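Local coordinates for protein putative glycoside hydrolase (Bacteroides thetaiotaomicron VPI-5482, PDB 3HBZ) that binds calcium and may take part in carbohydrate metabolism, possibly as a glycoside hydrolase, at residues Thr94-Phe102 against Ile331-Arg339; Asp237-Thr248 against Lys305-Leu316. All coordinates share one frame; numbering follows the deposited sequence.

In the fold
Interaction 2 lies, along the chain, inside the loop closed by interaction 1, and their centres are about 14 Å apart. Strands 306-313 and 328-338, one from each contact, follow each other in sequence. The two contacts meet through side chains of the core. Tyr100 OH packs 3.4 Å from Ile310 CD1. Ile331 CD1 packs 3.8 Å from Phe312 CD1, and equally near Ile241 CD1. Val334 CG2 lies 4.0 Å from Phe312 CZ. Interaction 1 carries one calcium and one sodium site: Asn101 and Asp332 bind calcium, and Ile99 binds sodium. Interaction 2 binds neither, and the side chain of Phe312 stays about 9 Å from that of Asp332.

Interaction 1: residues Thr94-Phe102 against Ile331-Arg339; sequences TELATIYNF and IDEVELIYR. With CA (calcium ion), chain B; NA (sodium ion), chain D; ACT (acetate ion), chain H.
Tyr100 turns CG anti to its own carbonyl carbon (chi1 -43°), which lays its ring alongside Leu336 and aslant Val334. Val334 sets CG1 anti to its nitrogen (chi1 178°), and this methyl meets Tyr100 CD2 at 3.7 Å. Val334 CB lies at the ring edge, in plane, while Thr98 C sits over one face. The Tyr100 hydroxyl donates to Ala97 O at 2.8 Å, so the ring ties the incoming loop to the strand. Without the ring, as with an alanine here, Ala97 O would probably lose its hydroxyl donor and a gap would open beside Val334 and Leu336.

The backbones pair antiparallel. Tyr100 and Val334 form a hydrogen-bonded pair: Tyr100 N reaches Val334 O, and Val334 N returns to Tyr100 O. Leu336 N adds a bond to Thr98 O. Phe102 brings its ring edge to Val334, with CE2 3.8 Å from Val334 CG2. Its CE2 also touches Ile331 CG2.

Calcium joins the two segments at one end. Asp332 grips it with both carboxylate oxygens, OD1 at 2.5 Å and OD2 at 2.6 Å, and Asn101 O binds at 2.4 Å. Asn101 O and Asp332 OD1 are close because they share the ion. A water held by Asn101 OD1 is a further ligand, and Glu103, Thr155 and Lys157 complete the site. Asp332 OD2 also accepts from the backbone of Lys154. Sodium binds Ile99 O at 2.4 Å, four waters and Glu116.

Strand 99-100 pairs with strand 328-338, whose backbone also bonds to strands 158-165 and 210-220. Strand 306-313 packs against the Tyr100 and Val334 side of the pair.

Interaction 2: residues Asp237-Thr248 against Lys305-Leu316; sequences DICDIYAIMYET and KYNVAIVFTSSL
Tyr242 takes Val311 over one face of its ring, CB standing 3.6 Å from the ring centroid and 17° off the normal, a CH-pi contact. Tyr242 CG stands between the backbone N and the carbonyl carbon (chi1 65°), which brings the ring alongside Val311. Tyr246 repeats the pattern with Asn307, whose CB sits over one ring face 3.9 Å from the centroid. The Tyr246 hydroxyl bonds to Phe202 O. Tyr306 has Tyr246 O near its ring edge. A water in the ring plane at the hydroxyl end joins Tyr306 OH to Glu247 OE1. Tyr306 OH also hydrogen-bonds to Asp297 N, and Glu247 OE2 forms a salt bridge with Lys300. Met245, a selenomethionine, makes an oblique Met-aromatic contact, SE 5.4 Å from the Tyr306 ring centroid. Separately, Met245 CE touches Tyr306 CB at 3.5 Å.

Strands 240-247 and 306-313 form a regular antiparallel pair, running at 161°. Strand 266-271 flanks 240-247, and Phe202 of strand 200-205 covers Tyr242, Ala309 and Val311.

On the face that also bears Met245 and Tyr306, Ile241 CG2 packs 3.7 Å from Phe312 CE1. Beyond the strands, Ser315 OG donates to the syn lone pair of Asp237 OD2 at 2.6 Å.

Interaction 1: residues Thr94-Phe102 against Ile331-Arg339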
loop_
_atom_site.group_PDB
_atom_site.type_symbol
_atom_site.label_atom_id
_atom_site.label_comp_id
_atom_site.label_asym_id
_atom_site.label_seq_id
_atom_site.Cartn_x
_atom_site.Cartn_y
_atom_site.Cartn_z
ATOM N N THR A 94 16.822 -3.927 -1.697
ATOM C CA THR A 94 17.324 -2.917 -0.792
ATOM C C THR A 94 16.469 -2.917 0.476
ATOM O O THR A 94 15.423 -3.528 0.529
ATOM C CB THR A 94 17.265 -1.508 -1.439
ATOM O OG1 THR A 94 15.973 -1.314 -2.009
ATOM C CG2 THR A 94 18.321 -1.386 -2.518
ATOM N N GLU A 95 16.956 -2.253 1.507
ATOM C CA GLU A 95 16.219 -2.157 2.748
ATOM C C GLU A 95 15.112 -1.102 2.607
ATOM O O GLU A 95 15.170 -0.260 1.732
ATOM C CB GLU A 95 17.187 -1.907 3.909
ATOM C CG GLU A 95 17.934 -0.595 3.915
ATOM C CD GLU A 95 19.058 -0.535 4.989
ATOM O OE1 GLU A 95 19.484 -1.601 5.511
ATOM O OE2 GLU A 95 19.521 0.589 5.286
ATOM N N LEU A 96 14.060 -1.206 3.417
ATOM C CA LEU A 96 12.909 -0.310 3.293
ATOM C C LEU A 96 13.362 1.162 3.260
ATOM O O LEU A 96 14.233 1.551 4.016
ATOM C CB LEU A 96 11.987 -0.545 4.493
ATOM C CG LEU A 96 10.523 -0.231 4.334
ATOM C CD1 LEU A 96 9.910 -0.965 3.107
ATOM C CD2 LEU A 96 9.763 -0.565 5.643
ATOM N N ALA A 97 12.748 1.972 2.416
ATOM C CA ALA A 97 13.035 3.416 2.362
ATOM C C ALA A 97 12.457 4.037 3.634
ATOM O O ALA A 97 11.451 3.545 4.141
ATOM C CB ALA A 97 12.330 4.041 1.121
ATOM N N THR A 98 13.074 5.115 4.123
ATOM C CA THR A 98 12.650 5.764 5.386
ATOM C C THR A 98 12.487 7.297 5.322
ATOM O O THR A 98 12.169 7.919 6.338
ATOM C CB THR A 98 13.624 5.446 6.548
ATOM O OG1 THR A 98 14.895 6.090 6.329
ATOM C CG2 THR A 98 13.797 3.928 6.713
ATOM N N ILE A 99 12.696 7.884 4.144
ATOM C CA ILE A 99 12.609 9.337 3.956
ATOM C C ILE A 99 11.612 9.583 2.841
ATOM O O ILE A 99 11.836 9.144 1.721
ATOM C CB ILE A 99 13.985 9.961 3.586
ATOM C CG1 ILE A 99 15.044 9.652 4.651
ATOM C CG2 ILE A 99 13.873 11.483 3.327
ATOM C CD1 ILE A 99 14.999 10.506 5.869
ATOM N N TYR A 100 10.526 10.297 3.132
ATOM C CA TYR A 100 9.393 10.393 2.204
ATOM C C TYR A 100 9.054 11.837 1.897
ATOM O O TYR A 100 8.536 12.544 2.749
ATOM C CB TYR A 100 8.169 9.726 2.823
ATOM C CG TYR A 100 8.475 8.406 3.499
ATOM C CD1 TYR A 100 9.071 7.375 2.801
ATOM C CD2 TYR A 100 8.166 8.202 4.835
ATOM C CE1 TYR A 100 9.356 6.168 3.408
ATOM C CE2 TYR A 100 8.457 7.005 5.463
ATOM C CZ TYR A 100 9.031 5.982 4.753
ATOM O OH TYR A 100 9.291 4.775 5.388
ATOM N N ASN A 101 9.326 12.265 0.672
ATOM C CA ASN A 101 9.050 13.637 0.255
ATOM C C ASN A 101 7.857 13.755 -0.720
ATOM O O ASN A 101 7.446 14.847 -1.104
ATOM C CB ASN A 101 10.330 14.235 -0.344
ATOM C CG ASN A 101 11.339 14.654 0.739
ATOM O OD1 ASN A 101 11.066 15.524 1.539
ATOM N ND2 ASN A 101 12.499 14.039 0.747
ATOM N N PHE A 102 7.325 12.606 -1.123
ATOM C CA PHE A 102 6.123 12.512 -1.931
ATOM C C PHE A 102 6.207 13.223 -3.273
ATOM O O PHE A 102 5.192 13.733 -3.770
ATOM C CB PHE A 102 4.906 12.927 -1.084
ATOM C CG PHE A 102 4.746 12.068 0.141
ATOM C CD1 PHE A 102 4.267 10.787 0.016
ATOM C CD2 PHE A 102 5.231 12.463 1.377
ATOM C CE1 PHE A 102 4.190 9.948 1.125
ATOM C CE2 PHE A 102 5.146 11.622 2.474
ATOM C CZ PHE A 102 4.624 10.365 2.325
ATOM N N ILE A 331 0.083 15.544 3.595
ATOM C CA ILE A 331 1.228 15.001 4.305
ATOM C C ILE A 331 2.478 15.311 3.530
ATOM O O ILE A 331 2.479 15.196 2.298
ATOM C CB ILE A 331 1.106 13.462 4.473
ATOM C CG1 ILE A 331 -0.044 13.070 5.434
ATOM C CG2 ILE A 331 2.426 12.847 4.885
ATOM C CD1 ILE A 331 0.240 13.360 6.935
ATOM N N ASP A 332 3.530 15.762 4.222
ATOM C CA ASP A 332 4.806 15.969 3.571
ATOM C C ASP A 332 5.982 15.796 4.528
ATOM O O ASP A 332 5.824 15.878 5.757
ATOM C CB ASP A 332 4.863 17.350 2.915
ATOM C CG ASP A 332 5.767 17.378 1.653
ATOM O OD1 ASP A 332 6.344 16.323 1.315
ATOM O OD2 ASP A 332 5.911 18.458 1.020
ATOM N N GLU A 333 7.160 15.554 3.946
ATOM C CA GLU A 333 8.444 15.505 4.684
ATOM C C GLU A 333 8.404 14.522 5.863
ATOM O O GLU A 333 8.689 14.881 7.013
ATOM C CB GLU A 333 8.838 16.901 5.180
ATOM C CG GLU A 333 9.109 17.894 4.074
ATOM C CD GLU A 333 9.646 19.252 4.564
ATOM O OE1 GLU A 333 9.849 19.437 5.785
ATOM O OE2 GLU A 333 9.887 20.142 3.708
ATOM N N VAL A 334 8.079 13.268 5.585
ATOM C CA VAL A 334 7.927 12.306 6.657
ATOM C C VAL A 334 9.223 11.524 6.748
ATOM O O VAL A 334 9.878 11.273 5.736
ATOM C CB VAL A 334 6.733 11.313 6.388
ATOM C CG1 VAL A 334 6.608 10.269 7.479
ATOM C CG2 VAL A 334 5.441 12.086 6.270
ATOM N N GLU A 335 9.538 11.077 7.958
ATOM C CA GLU A 335 10.676 10.221 8.180
ATOM C C GLU A 335 10.351 9.086 9.136
ATOM O O GLU A 335 9.805 9.296 10.217
ATOM C CB GLU A 335 11.872 11.050 8.730
ATOM C CG GLU A 335 13.100 10.230 8.727
ATOM C CD GLU A 335 14.368 10.977 9.081
ATOM O OE1 GLU A 335 14.300 12.175 9.433
ATOM O OE2 GLU A 335 15.435 10.326 8.995
ATOM N N LEU A 336 10.734 7.875 8.767
ATOM C CA LEU A 336 10.803 6.769 9.736
ATOM C C LEU A 336 12.195 6.761 10.395
ATOM O O LEU A 336 13.206 6.402 9.767
ATOM C CB LEU A 336 10.516 5.444 9.012
ATOM C CG LEU A 336 10.523 4.208 9.905
ATOM C CD1 LEU A 336 9.520 4.343 11.057
ATOM C CD2 LEU A 336 10.282 2.937 9.010
ATOM N N ILE A 337 12.257 7.192 11.655
ATOM C CA ILE A 337 13.525 7.305 12.385
ATOM C C ILE A 337 13.717 6.012 13.177
ATOM O O ILE A 337 12.790 5.539 13.843
ATOM C CB ILE A 337 13.524 8.541 13.355
ATOM C CG1 ILE A 337 13.260 9.845 12.552
ATOM C CG2 ILE A 337 14.870 8.661 14.168
ATOM C CD1 ILE A 337 12.807 11.050 13.408
ATOM N N TYR A 338 14.909 5.449 13.068
ATOM C CA TYR A 338 15.277 4.218 13.753
ATOM C C TYR A 338 16.617 4.329 14.515
ATOM O O TYR A 338 17.450 5.224 14.270
ATOM C CB TYR A 338 15.339 3.063 12.759
ATOM C CG TYR A 338 16.294 3.232 11.608
ATOM C CD1 TYR A 338 17.624 2.855 11.730
ATOM C CD2 TYR A 338 15.863 3.767 10.392
ATOM C CE1 TYR A 338 18.521 2.995 10.671
ATOM C CE2 TYR A 338 16.751 3.898 9.313
ATOM C CZ TYR A 338 18.075 3.503 9.471
ATOM O OH TYR A 338 18.963 3.630 8.452
ATOM N N ARG A 339 16.804 3.426 15.464
ATOM C CA ARG A 339 17.985 3.498 16.337
ATOM C C ARG A 339 19.256 3.155 15.563
ATOM O O ARG A 339 19.236 2.188 14.796
ATOM C CB ARG A 339 17.841 2.546 17.494
ATOM C CG ARG A 339 19.038 2.643 18.486
ATOM C CD ARG A 339 18.758 1.868 19.745
ATOM N NE ARG A 339 17.552 2.447 20.315
ATOM C CZ ARG A 339 16.577 1.766 20.900
ATOM N NH1 ARG A 339 16.653 0.433 21.009
ATOM N NH2 ARG A 339 15.511 2.436 21.369
HETATM CA CA CA B . 7.388 17.209 -0.754
HETATM NA NA NA D . 12.705 8.390 -0.366
HETATM C C ACT H . 15.288 -2.179 6.184
HETATM O O ACT H . 15.675 -2.867 7.064
HETATM O OXT ACT H . 14.665 -2.957 5.391
HETATM C CH3 ACT H . 15.517 -0.627 6.159
HETATM O O HOH W 1 9.412 17.448 0.458
HETATM O O HOH W 2 10.952 10.483 -0.973
HETATM O O HOH W 3 12.697 8.658 -2.920
HETATM O O HOH W 4 14.651 10.349 -0.179
HETATM O O HOH W 5 13.931 6.703 -0.960
#

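Interaction 2: residues Asp237-Thr248 against Lys305-Leu316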
loop_
_atom_site.group_PDB
_atom_site.type_symbol
_atom_site.label_atom_id
_atom_site.label_comp_id
_atom_site.label_asym_id
_atom_site.label_seq_id
_atom_site.Cartn_x
_atom_site.Cartn_y
_atom_site.Cartn_z
ATOM N N ASP A 237 -14.987 15.059 11.871
ATOM C CA ASP A 237 -14.062 14.043 11.395
ATOM C C ASP A 237 -12.642 14.374 11.888
ATOM O O ASP A 237 -12.365 15.519 12.289
ATOM C CB ASP A 237 -14.114 13.983 9.858
ATOM C CG ASP A 237 -13.710 12.630 9.271
ATOM O OD1 ASP A 237 -13.353 11.671 10.019
ATOM O OD2 ASP A 237 -13.739 12.538 8.007
ATOM N N ILE A 238 -11.772 13.365 11.908
ATOM C CA ILE A 238 -10.355 13.573 12.203
ATOM C C ILE A 238 -9.573 12.545 11.416
ATOM O O ILE A 238 -10.103 11.487 11.070
ATOM C CB ILE A 238 -10.044 13.498 13.752
ATOM C CG1 ILE A 238 -8.703 14.163 14.122
ATOM C CG2 ILE A 238 -10.123 12.006 14.277
ATOM C CD1 ILE A 238 -8.518 15.661 13.646
ATOM N N CYS A 239 -8.329 12.889 11.082
ATOM C CA CYS A 239 -7.399 11.987 10.440
ATOM C C CYS A 239 -6.787 10.986 11.412
ATOM O O CYS A 239 -6.944 11.124 12.654
ATOM C CB CYS A 239 -6.286 12.800 9.800
ATOM S SG CYS A 239 -5.408 13.849 10.978
ATOM N N ASP A 240 -6.096 9.987 10.863
ATOM C CA ASP A 240 -5.242 9.078 11.651
ATOM C C ASP A 240 -3.910 8.945 10.939
ATOM O O ASP A 240 -3.824 8.974 9.689
ATOM C CB ASP A 240 -5.906 7.712 11.834
ATOM C CG ASP A 240 -5.425 6.958 13.069
ATOM O OD1 ASP A 240 -4.566 7.429 13.853
ATOM O OD2 ASP A 240 -5.927 5.851 13.241
ATOM N N ILE A 241 -2.862 8.866 11.751
ATOM C CA ILE A 241 -1.509 8.658 11.292
ATOM C C ILE A 241 -0.869 7.698 12.287
ATOM O O ILE A 241 -0.857 7.974 13.485
ATOM C CB ILE A 241 -0.692 9.995 11.299
ATOM C CG1 ILE A 241 -1.406 11.064 10.467
ATOM C CG2 ILE A 241 0.773 9.712 10.835
ATOM C CD1 ILE A 241 -0.817 12.508 10.505
ATOM N N TYR A 242 -0.392 6.559 11.808
ATOM C CA TYR A 242 0.130 5.567 12.688
ATOM C C TYR A 242 1.153 4.687 11.992
ATOM O O TYR A 242 1.314 4.762 10.762
ATOM C CB TYR A 242 -1.004 4.786 13.316
ATOM C CG TYR A 242 -1.873 3.948 12.399
ATOM C CD1 TYR A 242 -1.580 2.603 12.171
ATOM C CD2 TYR A 242 -3.002 4.469 11.825
ATOM C CE1 TYR A 242 -2.413 1.787 11.382
ATOM C CE2 TYR A 242 -3.839 3.675 10.976
ATOM C CZ TYR A 242 -3.544 2.330 10.786
ATOM O OH TYR A 242 -4.363 1.525 10.007
ATOM N N ALA A 243 1.877 3.906 12.793
ATOM C CA ALA A 243 2.845 2.928 12.311
ATOM C C ALA A 243 2.834 1.751 13.268
ATOM O O ALA A 243 2.536 1.912 14.467
ATOM C CB ALA A 243 4.270 3.529 12.191
ATOM N N ILE A 244 3.076 0.560 12.723
ATOM C CA ILE A 244 3.102 -0.680 13.509
ATOM C C ILE A 244 4.338 -1.492 13.100
ATOM O O ILE A 244 4.848 -1.362 11.993
ATOM C CB ILE A 244 1.825 -1.498 13.338
ATOM C CG1 ILE A 244 1.578 -1.828 11.846
ATOM C CG2 ILE A 244 0.628 -0.750 13.888
ATOM C CD1 ILE A 244 0.289 -2.655 11.572
HETATM N N MSE A 245 4.846 -2.258 14.045
HETATM C CA MSE A 245 5.882 -3.255 13.832
HETATM C C MSE A 245 5.317 -4.554 14.399
HETATM O O MSE A 245 4.799 -4.584 15.541
HETATM C CB MSE A 245 7.125 -2.901 14.584
HETATM C CG MSE A 245 8.312 -3.740 14.171
HETATM SE SE MSE A 245 9.788 -3.330 15.261
HETATM C CE MSE A 245 11.165 -4.287 14.226
ATOM N N TYR A 246 5.376 -5.607 13.596
ATOM C CA TYR A 246 4.951 -6.929 14.026
ATOM C C TYR A 246 5.845 -8.031 13.483
ATOM O O TYR A 246 6.483 -7.897 12.443
ATOM C CB TYR A 246 3.491 -7.188 13.583
ATOM C CG TYR A 246 3.290 -7.134 12.087
ATOM C CD1 TYR A 246 3.092 -5.930 11.420
ATOM C CD2 TYR A 246 3.330 -8.302 11.312
ATOM C CE1 TYR A 246 2.878 -5.888 10.022
ATOM C CE2 TYR A 246 3.149 -8.259 9.902
ATOM C CZ TYR A 246 2.917 -7.078 9.274
ATOM O OH TYR A 246 2.799 -7.088 7.883
ATOM N N GLU A 247 5.852 -9.141 14.200
ATOM C CA GLU A 247 6.559 -10.318 13.803
ATOM C C GLU A 247 5.715 -11.162 12.812
ATOM O O GLU A 247 4.545 -11.444 13.065
ATOM C CB GLU A 247 6.848 -11.160 15.045
ATOM C CG GLU A 247 7.666 -12.401 14.696
ATOM C CD GLU A 247 8.118 -13.189 15.929
ATOM O OE1 GLU A 247 7.930 -12.691 17.055
ATOM O OE2 GLU A 247 8.689 -14.292 15.738
ATOM N N THR A 248 6.326 -11.556 11.695
ATOM C CA THR A 248 5.659 -12.381 10.705
ATOM C C THR A 248 5.849 -13.856 11.047
ATOM O O THR A 248 6.686 -14.209 11.848
ATOM C CB THR A 248 6.183 -12.103 9.290
ATOM O OG1 THR A 248 7.589 -12.281 9.267
ATOM C CG2 THR A 248 5.863 -10.675 8.854
ATOM N N LYS A 305 12.446 -11.038 10.115
ATOM C CA LYS A 305 11.192 -11.584 10.676
ATOM C C LYS A 305 10.216 -10.529 11.204
ATOM O O LYS A 305 9.163 -10.893 11.720
ATOM C CB LYS A 305 11.503 -12.551 11.837
ATOM C CG LYS A 305 12.353 -13.758 11.501
ATOM C CD LYS A 305 11.730 -14.583 10.396
ATOM C CE LYS A 305 12.427 -15.947 10.206
ATOM N NZ LYS A 305 11.865 -16.585 8.969
ATOM N N TYR A 306 10.542 -9.238 11.077
ATOM C CA TYR A 306 9.606 -8.166 11.482
ATOM C C TYR A 306 9.274 -7.303 10.289
ATOM O O TYR A 306 10.135 -7.030 9.446
ATOM C CB TYR A 306 10.172 -7.273 12.623
ATOM C CG TYR A 306 10.451 -8.010 13.923
ATOM C CD1 TYR A 306 9.438 -8.271 14.849
ATOM C CD2 TYR A 306 11.727 -8.442 14.232
ATOM C CE1 TYR A 306 9.687 -8.955 16.025
ATOM C CE2 TYR A 306 11.992 -9.108 15.418
ATOM C CZ TYR A 306 10.960 -9.365 16.311
ATOM O OH TYR A 306 11.230 -10.054 17.474
ATOM N N ASN A 307 8.009 -6.886 10.228
ATOM C CA ASN A 307 7.547 -5.934 9.275
ATOM C C ASN A 307 7.163 -4.662 9.977
ATOM O O ASN A 307 6.697 -4.668 11.138
ATOM C CB ASN A 307 6.282 -6.443 8.564
ATOM C CG ASN A 307 6.565 -7.480 7.494
ATOM O OD1 ASN A 307 7.706 -7.935 7.328
ATOM N ND2 ASN A 307 5.505 -7.869 6.760
ATOM N N VAL A 308 7.262 -3.571 9.224
ATOM C CA VAL A 308 6.770 -2.298 9.661
ATOM C C VAL A 308 5.795 -1.814 8.620
ATOM O O VAL A 308 6.027 -2.005 7.410
ATOM C CB VAL A 308 7.909 -1.250 9.843
ATOM C CG1 VAL A 308 7.283 0.155 9.980
ATOM C CG2 VAL A 308 8.748 -1.599 11.110
ATOM N N ALA A 309 4.708 -1.198 9.088
ATOM C CA ALA A 309 3.783 -0.430 8.255
ATOM C C ALA A 309 3.647 0.989 8.775
ATOM O O ALA A 309 3.656 1.223 9.998
ATOM C CB ALA A 309 2.375 -1.095 8.231
ATOM N N ILE A 310 3.465 1.921 7.844
ATOM C CA ILE A 310 3.109 3.308 8.112
ATOM C C ILE A 310 1.795 3.515 7.380
ATOM O O ILE A 310 1.644 3.083 6.214
ATOM C CB ILE A 310 4.160 4.296 7.577
ATOM C CG1 ILE A 310 5.486 4.166 8.335
ATOM C CG2 ILE A 310 3.646 5.789 7.623
ATOM C CD1 ILE A 310 6.669 4.784 7.586
ATOM N N VAL A 311 0.853 4.150 8.058
ATOM C CA VAL A 311 -0.480 4.382 7.512
ATOM C C VAL A 311 -0.955 5.811 7.785
ATOM O O VAL A 311 -0.829 6.320 8.940
ATOM C CB VAL A 311 -1.508 3.435 8.165
ATOM C CG1 VAL A 311 -2.873 3.646 7.486
ATOM C CG2 VAL A 311 -1.040 1.967 8.097
ATOM N N PHE A 312 -1.467 6.440 6.722
ATOM C CA PHE A 312 -2.135 7.734 6.743
ATOM C C PHE A 312 -3.556 7.571 6.235
ATOM O O PHE A 312 -3.780 6.858 5.253
ATOM C CB PHE A 312 -1.453 8.729 5.833
ATOM C CG PHE A 312 0.034 8.832 6.036
ATOM C CD1 PHE A 312 0.530 9.605 7.061
ATOM C CD2 PHE A 312 0.901 8.201 5.181
ATOM C CE1 PHE A 312 1.886 9.715 7.273
ATOM C CE2 PHE A 312 2.291 8.309 5.364
ATOM C CZ PHE A 312 2.768 9.060 6.403
ATOM N N THR A 313 -4.502 8.226 6.889
ATOM C CA THR A 313 -5.890 8.268 6.391
ATOM C C THR A 313 -6.597 9.586 6.759
ATOM O O THR A 313 -6.431 10.124 7.862
ATOM C CB THR A 313 -6.713 7.065 6.846
ATOM O OG1 THR A 313 -8.044 7.212 6.313
ATOM C CG2 THR A 313 -6.817 6.995 8.396
ATOM N N SER A 314 -7.413 10.081 5.840
ATOM C CA SER A 314 -8.146 11.322 6.005
ATOM C C SER A 314 -9.352 11.170 6.952
ATOM O O SER A 314 -9.925 12.157 7.366
ATOM C CB SER A 314 -8.584 11.856 4.640
ATOM O OG SER A 314 -9.434 10.942 3.944
ATOM N N SER A 315 -9.751 9.938 7.259
ATOM C CA SER A 315 -10.919 9.671 8.120
ATOM C C SER A 315 -10.616 8.470 9.035
ATOM O O SER A 315 -10.520 7.337 8.594
ATOM C CB SER A 315 -12.159 9.379 7.288
ATOM O OG SER A 315 -12.673 10.548 6.675
ATOM N N LEU A 316 -10.456 8.759 10.313
ATOM C CA LEU A 316 -10.014 7.811 11.293
ATOM C C LEU A 316 -10.842 6.531 11.259
ATOM O O LEU A 316 -10.281 5.462 11.387
ATOM C CB LEU A 316 -10.057 8.421 12.692
ATOM C CG LEU A 316 -9.374 7.475 13.733
ATOM C CD1 LEU A 316 -8.429 8.164 14.702
ATOM C CD2 LEU A 316 -10.408 6.685 14.471
HETATM O O HOH W 6 -7.716 4.513 11.857
HETATM O O HOH W 7 9.193 -10.917 18.795
#